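Local coordinates for protein indole-3-acetic acid-amido synthetase GH3.15 (Arabidopsis thaliana, PDB 6E1Q) that joins glutamine, and possibly cysteine, to the auxin precursor indole-3-butyric acid through an ATP-dependent adenylation step, and likewise conjugates the herbicide 2,4-DB, at residues Leu14-Leu17 with Glu18-Thr22; Met158-Thr161 with Met162-Phe166; Val378-Leu382 with Val383-Ile387; Arg559-Asn563 with Glu564-Lys568. All blocks are in the same frame, centred on the assembly; numbering follows the deposited sequence.

Contact 1: residues Leu14-Leu17 with Glu18-Thr22; sequences LSLL and EDLTT
Leu16 and Leu20 meet one turn apart on helix 10-22, with Leu16 CG 4.4 Å from Leu20 CD1. This is the packed side of the contact. Both leucines touch Leu124 of helix 112-132. Leu17 and Leu20 are buried, and Leu16 lies partly at the surface. Backbone i to i+4 bonds run from Glu18 N to Thr21 N; the shortest is Leu20 N to Leu16 O, at 2.8 Å. Thr22 N instead bonds to Asp19 O, one residue closer.

The other side is polar and looser. Asp19 is exposed, and its carboxylate stands beside Ser15 O without a bond to it. Its OD2 comes to 4.0 Å from Leu16 CD1, and the two side chains cross at about a right angle. Glu18 bends at chi2 (-52°) and folds back toward Leu14. A water donates to Glu18 OE2 at 2.7 Å and to Leu14 O at 2.8 Å, so it bridges one turn. Glu18 is held at both oxygens, OE2 by Tyr416 and OE1 by Asn417.

Near the C-terminal end, Thr21 OG1 lies 2.9 Å from Leu17 O and 3.2 Å from Glu18 O. Asn417, between strands 404-416 and 419-427, also bonds to Thr21 OG1. Its neighbour Asn418 bonds to Thr22 O. Thr22 OG1 reaches Glu18 O at 2.8 Å, from above the carbonyl plane. Hydroxyl and amide groups thus probably satisfy carbonyls that lack an i+4 partner at the helix end.

Contact 2: residues Met158-Thr161 with Met162-Phe166; sequences MVRT and MVTSF. With CFA ((2,4-dichlorophenoxy)acetic acid), chain D.
Thr161 is the N-cap of helix 162-172 and meets Thr164 in its first turn, just after strand 158-160. Thr161 OG1 accepts the Thr164 N-H at 3.1 Å, with an N-H...O angle of 159°. The two hydroxyls, Thr161 OG1 and Thr164 OG1, are also 2.9 Å apart. The chi1 of 61° at Thr161 sets OG1 between its own backbone N and carbonyl carbon, facing the first turn. The carbonyl of Thr161 takes the Ser165 N-H at 3.0 Å, the first i to i+4 bond of the helix. Ser165 OG is close to the same oxygen.

One aliphatic contact flanks the cap. The extended Arg160 chain passes Thr164 at about a right angle, its CD 4.1 Å from Thr164 CG2.

A water accepts from Thr161 N and also bonds to Thr164 OG1. Further out, Tyr145 OH bonds to Thr161 OG1, and the carbonyl of Ala187 bonds to Thr164 OG1.

The cap thus starts a helix whose first turns carry contacts to two molecules of (2,4-dichlorophenoxy)acetic acid. Tyr145 lines the pocket of one, and Val163 touches both. In the other, C2' lies over one face of the Phe166 ring, offset toward the rim, with the rings tilted about 30°. Phe166 CD2 is 3.6 Å from C3' of that ligand. Val163 meets one of its two chlorines, with CG2 3.5 Å from CL3.

Contact 3: residues Val378-Leu382 with Val383-Ile387; sequences VVVDL and VDVKI
Asp381 and Asp384 are joined by the one backbone hydrogen bond of this turn. Asp384 N donates to Asp381 O at 3.0 Å, with an N-H...O angle of 149°. The donor stands 59° out of the carbonyl plane, so it is not on a lone pair. Such an i to i+3 link suits the short 3-10 segment here.

A water makes the second polar link. It accepts from Asp381 N at 2.8 Å and donates to Asp384 OD2 at 2.6 Å. With CG beside its backbone N (chi1 -64°), the Asp384 carboxylate lies back toward the start of the turn, where OD2 comes to 3.6 Å from Asp381 CB.

The charges are alike. Asp381 OD2 and Asp384 OD2 are 4.2 Å apart, which probably costs some energy. Lys59 forms a salt bridge to Asp381 OD1, and Lys25 and Lys55 add long, weak ion pairs to OD2. These lysines probably offset the repulsion.

The apolar contacts are looser. Val380 CG2 and Val385 CG2 are 4.2 Å apart, and the two valines cross at about a right angle. Tyr391 touches both. Val380 CB also sits 4.1 Å from Asp384 CB. Leu382 and Val383 turn away and pack on Val24 of helix 24-38.

The whole is a tight 3-10 turn that ends strand 379-381 and leads the chain toward strand 390-396 in the GH3 central domain.

Contact 4: residues Arg559-Asn563 with Glu564-Lys568; sequences RSVTN and EEALK
The chi1 of Asn563 (175°) puts CG anti to the backbone N, and chi2 (-80°) turns OD1 to the open N-H groups of the next turn. There OD1 meets two of them. Ala566 N is 3.0 Å from Asn563 OD1, in the plane of the amide carbonyl and on a lone pair. Glu565 N is nearer to Asn563 OD1, at 2.8 Å, but that bond is weak because its N-H...O angle is only 123°. One side-chain oxygen thus serves two N-H groups that have no helical carbonyl before them. The main-chain carbonyl of Asn563 then takes the Leu567 N-H at 2.9 Å, almost straight on to the oxygen.

The Glu565 carboxylate lies near the Asn563 amide. The planes of the two groups are only modestly turned, and the side chains run obliquely to each other. Glu565 also has a long, weak ion pair with Arg548.

Beside the cap is an apolar cluster. Val561 has CG1 anti to its backbone N, and this methyl meets Ala566 CB at 3.5 Å and Leu567 CD2 at 3.7 Å. The Val561 and Leu567 side chains run alongside each other, pointing opposite ways. Leu567 CD2 is also 3.5 Å from Val561 O. Val561 bonds through its backbone to Ser467 of strand 461-470, while Ala566 packs on Leu541 and Phe544 of helix 537-547. The arrangement is a classical asparagine N-cap with a hydrophobic contact across the helix start, and it opens helix 564-571 of the C-terminal region.

Contacts 2 and 4 are both N-caps, but a threonine hydroxyl caps one and an asparagine amide the other. Contact 2 is the most central, its centre about 15 Å from the chain's centre, and it touches the ligand. Contacts 1, 3 and 4 lie further out. Contact 4 is far from the ligand and ATP sites. Contacts 1 and 2 both pack on helix 112-132. Contact 1 sits near the far end of a helix, and contact 3 in a turn after an edge strand. Each of these two mixes buried leucine or valine with exposed acidic groups and a bridging water. Contacts 1 and 4 lie on opposite sides of the chain's centre, about 47 Å apart between centres.

Contact 1: residues Leu14-Leu17 with Glu18-Thr22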
loop_
_atom_site.group_PDB
_atom_site.type_symbol
_atom_site.label_atom_id
_atom_site.label_comp_id
_atom_site.label_asym_id
_atom_site.label_seq_id
_atom_site.Cartn_x
_atom_site.Cartn_y
_atom_site.Cartn_z
ATOM N N LEU A 14 7.841 19.673 16.206
ATOM C CA LEU A 14 6.706 20.312 15.550
ATOM C C LEU A 14 7.099 21.662 14.966
ATOM O O LEU A 14 6.607 22.057 13.902
ATOM C CB LEU A 14 5.555 20.484 16.543
ATOM C CG LEU A 14 5.014 19.210 17.196
ATOM C CD1 LEU A 14 4.063 19.563 18.329
ATOM C CD2 LEU A 14 4.321 18.344 16.161
ATOM N N SER A 15 7.980 22.393 15.657
ATOM C CA SER A 15 8.449 23.661 15.112
ATOM C C SER A 15 9.271 23.450 13.843
ATOM O O SER A 15 9.199 24.259 12.915
ATOM C CB SER A 15 9.259 24.418 16.160
ATOM O OG SER A 15 9.968 25.477 15.560
ATOM N N LEU A 16 10.035 22.363 13.768
ATOM C CA LEU A 16 10.787 22.082 12.549
ATOM C C LEU A 16 9.858 21.716 11.390
ATOM O O LEU A 16 10.103 22.102 10.236
ATOM C CB LEU A 16 11.785 20.953 12.803
ATOM C CG LEU A 16 12.821 20.786 11.694
ATOM C CD1 LEU A 16 13.527 22.117 11.457
ATOM C CD2 LEU A 16 13.822 19.689 12.034
ATOM N N LEU A 17 8.798 20.955 11.670
ATOM C CA LEU A 17 7.835 20.640 10.619
ATOM C C LEU A 17 7.192 21.913 10.070
ATOM O O LEU A 17 6.891 22.000 8.873
ATOM C CB LEU A 17 6.768 19.685 11.147
ATOM C CG LEU A 17 7.176 18.262 11.530
ATOM C CD1 LEU A 17 6.021 17.541 12.212
ATOM C CD2 LEU A 17 7.657 17.472 10.307
ATOM N N GLU A 18 6.963 22.910 10.929
ATOM C CA GLU A 18 6.446 24.184 10.434
ATOM C C GLU A 18 7.460 24.860 9.516
ATOM O O GLU A 18 7.113 25.287 8.414
ATOM C CB GLU A 18 6.051 25.100 11.601
ATOM C CG GLU A 18 4.894 24.548 12.457
ATOM C CD GLU A 18 3.646 24.136 11.645
ATOM O OE1 GLU A 18 2.989 25.007 11.039
ATOM O OE2 GLU A 18 3.303 22.931 11.629
ATOM N N ASP A 19 8.726 24.946 9.947
ATOM C CA ASP A 19 9.788 25.465 9.083
ATOM C C ASP A 19 9.807 24.761 7.732
ATOM O O ASP A 19 9.851 25.415 6.682
ATOM C CB ASP A 19 11.157 25.307 9.755
ATOM C CG ASP A 19 11.278 26.092 11.045
ATOM O OD1 ASP A 19 10.370 26.898 11.355
ATOM O OD2 ASP A 19 12.282 25.880 11.762
ATOM N N LEU A 20 9.790 23.417 7.748
ATOM C CA LEU A 20 9.929 22.635 6.522
ATOM C C LEU A 20 8.794 22.892 5.541
ATOM O O LEU A 20 9.008 22.830 4.331
ATOM C CB LEU A 20 9.988 21.141 6.841
ATOM C CG LEU A 20 11.256 20.657 7.546
ATOM C CD1 LEU A 20 11.122 19.185 7.969
ATOM C CD2 LEU A 20 12.475 20.841 6.664
ATOM N N THR A 21 7.585 23.156 6.030
ATOM C CA THR A 21 6.445 23.402 5.150
ATOM C C THR A 21 6.226 24.886 4.871
ATOM O O THR A 21 5.278 25.241 4.160
ATOM C CB THR A 21 5.187 22.783 5.754
ATOM O OG1 THR A 21 5.015 23.261 7.094
ATOM C CG2 THR A 21 5.327 21.257 5.782
ATOM N N THR A 22 7.081 25.759 5.407
ATOM C CA THR A 22 6.989 27.196 5.161
ATOM C C THR A 22 8.018 27.670 4.140
ATOM O O THR A 22 7.686 28.418 3.223
ATOM C CB THR A 22 7.150 27.967 6.483
ATOM O OG1 THR A 22 6.071 27.612 7.359
ATOM C CG2 THR A 22 7.163 29.510 6.264
HETATM O O HOH W 1 4.103 20.982 13.276
#

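Contact 2: residues Met158-Thr161 with Met162-Phe166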
loop_
_atom_site.group_PDB
_atom_site.type_symbol
_atom_site.label_atom_id
_atom_site.label_comp_id
_atom_site.label_asym_id
_atom_site.label_seq_id
_atom_site.Cartn_x
_atom_site.Cartn_y
_atom_site.Cartn_z
ATOM N N MET A 158 22.546 -6.805 -1.473
ATOM C CA MET A 158 21.323 -7.383 -0.939
ATOM C C MET A 158 20.108 -6.745 -1.601
ATOM O O MET A 158 20.115 -5.576 -1.990
ATOM C CB MET A 158 21.227 -7.206 0.581
ATOM C CG MET A 158 22.091 -8.163 1.414
ATOM S SD MET A 158 21.956 -9.937 1.014
ATOM C CE MET A 158 20.301 -10.306 1.618
ATOM N N VAL A 159 19.057 -7.537 -1.724
ATOM C CA VAL A 159 17.801 -7.120 -2.325
ATOM C C VAL A 159 16.706 -7.298 -1.277
ATOM O O VAL A 159 16.450 -8.419 -0.838
ATOM C CB VAL A 159 17.500 -7.947 -3.580
ATOM C CG1 VAL A 159 16.257 -7.491 -4.160
ATOM C CG2 VAL A 159 18.617 -7.793 -4.595
ATOM N N ARG A 160 16.050 -6.212 -0.889
ATOM C CA ARG A 160 15.107 -6.268 0.226
ATOM C C ARG A 160 13.951 -5.326 -0.033
ATOM O O ARG A 160 14.011 -4.474 -0.922
ATOM C CB ARG A 160 15.752 -5.867 1.559
ATOM C CG ARG A 160 16.804 -6.811 2.069
ATOM C CD ARG A 160 17.356 -6.304 3.378
ATOM N NE ARG A 160 18.262 -7.283 3.954
ATOM C CZ ARG A 160 19.539 -7.036 4.205
ATOM N NH1 ARG A 160 20.042 -5.837 3.936
ATOM N NH2 ARG A 160 20.308 -7.984 4.723
ATOM N N THR A 161 12.902 -5.465 0.786
ATOM C CA THR A 161 11.807 -4.499 0.764
ATOM C C THR A 161 12.202 -3.258 1.545
ATOM O O THR A 161 13.125 -3.276 2.370
ATOM C CB THR A 161 10.519 -5.084 1.348
ATOM O OG1 THR A 161 10.727 -5.462 2.718
ATOM C CG2 THR A 161 10.088 -6.326 0.547
ATOM N N MET A 162 11.497 -2.162 1.262
ATOM C CA MET A 162 11.742 -0.925 1.997
ATOM C C MET A 162 11.384 -1.076 3.472
ATOM O O MET A 162 12.113 -0.585 4.352
ATOM C CB MET A 162 10.952 0.219 1.367
ATOM C CG MET A 162 10.945 1.458 2.219
ATOM S SD MET A 162 12.513 2.308 1.998
ATOM C CE MET A 162 13.089 2.445 3.684
ATOM N N VAL A 163 10.267 -1.750 3.761
ATOM C CA VAL A 163 9.876 -1.981 5.152
ATOM C C VAL A 163 10.970 -2.740 5.893
ATOM O O VAL A 163 11.399 -2.338 6.983
ATOM C CB VAL A 163 8.534 -2.729 5.211
ATOM C CG1 VAL A 163 8.248 -3.132 6.629
ATOM C CG2 VAL A 163 7.418 -1.839 4.642
ATOM N N THR A 164 11.450 -3.846 5.311
ATOM C CA THR A 164 12.506 -4.602 5.980
ATOM C C THR A 164 13.735 -3.732 6.204
ATOM O O THR A 164 14.324 -3.742 7.289
ATOM C CB THR A 164 12.885 -5.838 5.174
ATOM O OG1 THR A 164 11.767 -6.728 5.094
ATOM C CG2 THR A 164 14.056 -6.537 5.818
ATOM N N SER A 165 14.132 -2.966 5.183
ATOM C CA SER A 165 15.296 -2.098 5.325
ATOM C C SER A 165 15.069 -1.062 6.416
ATOM O O SER A 165 15.978 -0.764 7.205
ATOM C CB SER A 165 15.594 -1.400 3.995
ATOM O OG SER A 165 15.965 -2.354 3.026
ATOM N N PHE A 166 13.857 -0.498 6.461
ATOM C CA PHE A 166 13.515 0.477 7.489
ATOM C C PHE A 166 13.604 -0.144 8.881
ATOM O O PHE A 166 14.292 0.382 9.764
ATOM C CB PHE A 166 12.114 1.028 7.212
ATOM C CG PHE A 166 11.715 2.173 8.098
ATOM C CD1 PHE A 166 12.045 3.479 7.758
ATOM C CD2 PHE A 166 10.977 1.952 9.253
ATOM C CE1 PHE A 166 11.666 4.541 8.567
ATOM C CE2 PHE A 166 10.599 3.009 10.070
ATOM C CZ PHE A 166 10.946 4.302 9.725
HETATM C C1 CFA D . 6.414 4.560 3.692
HETATM C C2 CFA D . 6.280 3.677 4.936
HETATM C "C1'" CFA D . 7.118 3.616 7.181
HETATM C "C2'" CFA D . 7.477 2.311 7.501
HETATM C "C3'" CFA D . 7.360 1.864 8.812
HETATM C "C4'" CFA D . 6.892 2.718 9.800
HETATM C "C5'" CFA D . 6.542 4.017 9.479
HETATM CL CL3 CFA D . 8.088 1.199 6.239
HETATM C "C6'" CFA D . 6.659 4.464 8.176
HETATM O O1 CFA D . 6.662 5.782 3.834
HETATM O O2 CFA D . 6.278 4.092 2.527
HETATM O "O1'" CFA D . 7.232 4.108 5.871
HETATM CL CL4 CFA D . 6.738 2.164 11.492
HETATM O O HOH W 2 12.955 -8.044 2.652
#

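Contact 3: residues Val378-Leu382 with Val383-Ile387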
loop_
_atom_site.group_PDB
_atom_site.type_symbol
_atom_site.label_atom_id
_atom_site.label_comp_id
_atom_site.label_asym_id
_atom_site.label_seq_id
_atom_site.Cartn_x
_atom_site.Cartn_y
_atom_site.Cartn_z
ATOM N N VAL A 378 4.041 18.925 -19.988
ATOM C CA VAL A 378 4.112 20.121 -19.153
ATOM C C VAL A 378 4.351 19.713 -17.700
ATOM O O VAL A 378 3.491 19.096 -17.061
ATOM C CB VAL A 378 2.839 20.958 -19.300
ATOM C CG1 VAL A 378 1.619 20.061 -19.176
ATOM C CG2 VAL A 378 2.818 22.057 -18.266
ATOM N N VAL A 379 5.514 20.070 -17.157
ATOM C CA VAL A 379 5.847 19.772 -15.771
ATOM C C VAL A 379 6.078 21.078 -15.025
ATOM O O VAL A 379 6.656 22.025 -15.567
ATOM C CB VAL A 379 7.073 18.838 -15.659
ATOM C CG1 VAL A 379 6.968 17.705 -16.674
ATOM C CG2 VAL A 379 8.378 19.601 -15.816
ATOM N N VAL A 380 5.599 21.132 -13.787
ATOM C CA VAL A 380 5.709 22.322 -12.957
ATOM C C VAL A 380 6.450 21.972 -11.669
ATOM O O VAL A 380 6.527 20.811 -11.259
ATOM C CB VAL A 380 4.329 22.922 -12.641
ATOM C CG1 VAL A 380 3.538 23.197 -13.938
ATOM C CG2 VAL A 380 3.561 21.976 -11.778
ATOM N N ASP A 381 7.014 23.002 -11.046
ATOM C CA ASP A 381 7.623 22.883 -9.728
ATOM C C ASP A 381 6.557 22.642 -8.661
ATOM O O ASP A 381 5.377 22.947 -8.842
ATOM C CB ASP A 381 8.407 24.152 -9.383
ATOM C CG ASP A 381 9.803 24.166 -9.988
ATOM O OD1 ASP A 381 10.314 23.083 -10.351
ATOM O OD2 ASP A 381 10.393 25.264 -10.087
ATOM N N LEU A 382 7.001 22.091 -7.527
ATOM C CA LEU A 382 6.098 21.811 -6.409
ATOM C C LEU A 382 5.245 23.023 -6.037
ATOM O O LEU A 382 4.030 22.900 -5.854
ATOM C CB LEU A 382 6.911 21.335 -5.201
ATOM C CG LEU A 382 6.205 21.147 -3.854
ATOM C CD1 LEU A 382 5.231 19.997 -3.902
ATOM C CD2 LEU A 382 7.244 20.863 -2.792
ATOM N N VAL A 383 5.855 24.210 -5.939
ATOM C CA VAL A 383 5.100 25.388 -5.501
ATOM C C VAL A 383 4.189 25.969 -6.570
ATOM O O VAL A 383 3.371 26.846 -6.260
ATOM C CB VAL A 383 6.034 26.519 -5.035
ATOM C CG1 VAL A 383 6.917 26.037 -3.892
ATOM C CG2 VAL A 383 6.870 27.027 -6.200
ATOM N N ASP A 384 4.309 25.520 -7.818
ATOM C CA ASP A 384 3.526 26.043 -8.936
ATOM C C ASP A 384 2.343 25.162 -9.300
ATOM O O ASP A 384 1.667 25.419 -10.299
ATOM C CB ASP A 384 4.420 26.219 -10.148
ATOM C CG ASP A 384 5.476 27.242 -9.906
ATOM O OD1 ASP A 384 5.161 28.220 -9.190
ATOM O OD2 ASP A 384 6.607 27.059 -10.397
ATOM N N VAL A 385 2.094 24.120 -8.517
ATOM C CA VAL A 385 0.961 23.244 -8.754
ATOM C C VAL A 385 -0.372 24.014 -8.612
ATOM O O VAL A 385 -0.464 25.009 -7.884
ATOM C CB VAL A 385 1.123 22.095 -7.741
ATOM C CG1 VAL A 385 0.031 22.088 -6.692
ATOM C CG2 VAL A 385 1.366 20.752 -8.440
ATOM N N LYS A 386 -1.409 23.555 -9.323
ATOM C CA LYS A 386 -2.709 24.231 -9.394
ATOM C C LYS A 386 -3.762 23.437 -8.634
ATOM O O LYS A 386 -3.960 22.249 -8.911
ATOM C CB LYS A 386 -3.185 24.381 -10.842
ATOM C CG LYS A 386 -2.556 25.480 -11.645
ATOM C CD LYS A 386 -3.605 26.079 -12.575
ATOM C CE LYS A 386 -3.228 25.905 -14.029
ATOM N NZ LYS A 386 -2.591 27.135 -14.586
ATOM N N ILE A 387 -4.476 24.096 -7.714
ATOM C CA ILE A 387 -5.442 23.363 -6.900
ATOM C C ILE A 387 -6.545 22.805 -7.787
ATOM O O ILE A 387 -7.073 23.506 -8.658
ATOM C CB ILE A 387 -6.022 24.265 -5.799
ATOM C CG1 ILE A 387 -4.917 24.739 -4.847
ATOM C CG2 ILE A 387 -7.088 23.511 -5.003
ATOM C CD1 ILE A 387 -3.998 23.614 -4.401
HETATM O O HOH W 3 7.148 25.453 -12.433
#

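Contact 4: residues Arg559-Asn563 with Glu564-Lys568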
loop_
_atom_site.group_PDB
_atom_site.type_symbol
_atom_site.label_atom_id
_atom_site.label_comp_id
_atom_site.label_asym_id
_atom_site.label_seq_id
_atom_site.Cartn_x
_atom_site.Cartn_y
_atom_site.Cartn_z
ATOM N N ARG A 559 -7.024 -5.781 -9.799
ATOM C CA ARG A 559 -8.388 -5.419 -10.173
ATOM C C ARG A 559 -8.800 -5.938 -11.548
ATOM O O ARG A 559 -9.974 -5.832 -11.909
ATOM C CB ARG A 559 -8.560 -3.909 -10.109
ATOM C CG ARG A 559 -8.384 -3.358 -8.718
ATOM C CD ARG A 559 -9.109 -4.205 -7.685
ATOM N NE ARG A 559 -9.157 -3.540 -6.384
ATOM C CZ ARG A 559 -9.691 -4.069 -5.284
ATOM N NH1 ARG A 559 -10.226 -5.289 -5.305
ATOM N NH2 ARG A 559 -9.701 -3.369 -4.160
ATOM N N SER A 560 -7.874 -6.472 -12.335
ATOM C CA SER A 560 -8.263 -7.310 -13.458
ATOM C C SER A 560 -7.228 -8.411 -13.618
ATOM O O SER A 560 -6.075 -8.264 -13.208
ATOM C CB SER A 560 -8.419 -6.504 -14.754
ATOM O OG SER A 560 -7.161 -6.129 -15.249
ATOM N N VAL A 561 -7.654 -9.517 -14.223
ATOM C CA VAL A 561 -6.836 -10.714 -14.349
ATOM C C VAL A 561 -6.801 -11.131 -15.814
ATOM O O VAL A 561 -7.843 -11.152 -16.480
ATOM C CB VAL A 561 -7.376 -11.856 -13.471
ATOM C CG1 VAL A 561 -6.575 -13.092 -13.698
ATOM C CG2 VAL A 561 -7.315 -11.470 -12.000
ATOM N N THR A 562 -5.602 -11.447 -16.317
ATOM C CA THR A 562 -5.429 -12.041 -17.638
ATOM C C THR A 562 -4.838 -13.434 -17.609
ATOM O O THR A 562 -5.037 -14.182 -18.573
ATOM C CB THR A 562 -4.517 -11.181 -18.530
ATOM O OG1 THR A 562 -3.364 -10.760 -17.785
ATOM C CG2 THR A 562 -5.273 -9.960 -19.056
ATOM N N ASN A 563 -4.113 -13.803 -16.553
ATOM C CA ASN A 563 -3.491 -15.120 -16.497
ATOM C C ASN A 563 -4.550 -16.213 -16.507
ATOM O O ASN A 563 -5.507 -16.181 -15.726
ATOM C CB ASN A 563 -2.619 -15.240 -15.251
ATOM C CG ASN A 563 -2.042 -16.625 -15.089
ATOM O OD1 ASN A 563 -2.723 -17.539 -14.623
ATOM N ND2 ASN A 563 -0.781 -16.795 -15.487
ATOM N N GLU A 564 -4.362 -17.191 -17.395
ATOM C CA GLU A 564 -5.401 -18.182 -17.651
ATOM C C GLU A 564 -5.638 -19.094 -16.454
ATOM O O GLU A 564 -6.762 -19.563 -16.254
ATOM C CB GLU A 564 -5.042 -19.010 -18.890
ATOM C CG GLU A 564 -5.282 -18.303 -20.230
ATOM C CD GLU A 564 -6.729 -17.860 -20.426
ATOM O OE1 GLU A 564 -6.966 -16.900 -21.194
ATOM O OE2 GLU A 564 -7.632 -18.473 -19.818
ATOM N N GLU A 565 -4.605 -19.373 -15.655
ATOM C CA GLU A 565 -4.827 -20.212 -14.480
ATOM C C GLU A 565 -5.563 -19.448 -13.384
ATOM O O GLU A 565 -6.376 -20.030 -12.660
ATOM C CB GLU A 565 -3.502 -20.775 -13.961
ATOM C CG GLU A 565 -2.879 -21.911 -14.784
ATOM C CD GLU A 565 -1.412 -21.659 -15.085
ATOM O OE1 GLU A 565 -1.093 -20.662 -15.769
ATOM O OE2 GLU A 565 -0.568 -22.450 -14.616
ATOM N N ALA A 566 -5.345 -18.141 -13.272
ATOM C CA ALA A 566 -6.136 -17.381 -12.310
ATOM C C ALA A 566 -7.581 -17.227 -12.786
ATOM O O ALA A 566 -8.522 -17.322 -11.986
ATOM C CB ALA A 566 -5.479 -16.028 -12.060
ATOM N N LEU A 567 -7.774 -17.011 -14.093
ATOM C CA LEU A 567 -9.127 -16.919 -14.641
ATOM C C LEU A 567 -9.892 -18.210 -14.416
ATOM O O LEU A 567 -11.072 -18.197 -14.051
ATOM C CB LEU A 567 -9.075 -16.610 -16.133
ATOM C CG LEU A 567 -8.609 -15.211 -16.483
ATOM C CD1 LEU A 567 -8.669 -15.019 -17.993
ATOM C CD2 LEU A 567 -9.461 -14.207 -15.748
ATOM N N LYS A 568 -9.242 -19.345 -14.653
ATOM C CA LYS A 568 -9.894 -20.622 -14.397
ATOM C C LYS A 568 -10.242 -20.776 -12.919
ATOM O O LYS A 568 -11.245 -21.405 -12.570
ATOM C CB LYS A 568 -8.990 -21.749 -14.901
ATOM C CG LYS A 568 -9.528 -23.150 -14.687
ATOM C CD LYS A 568 -8.620 -24.177 -15.352
ATOM C CE LYS A 568 -8.196 -25.291 -14.405
ATOM N NZ LYS A 568 -9.257 -25.730 -13.429
#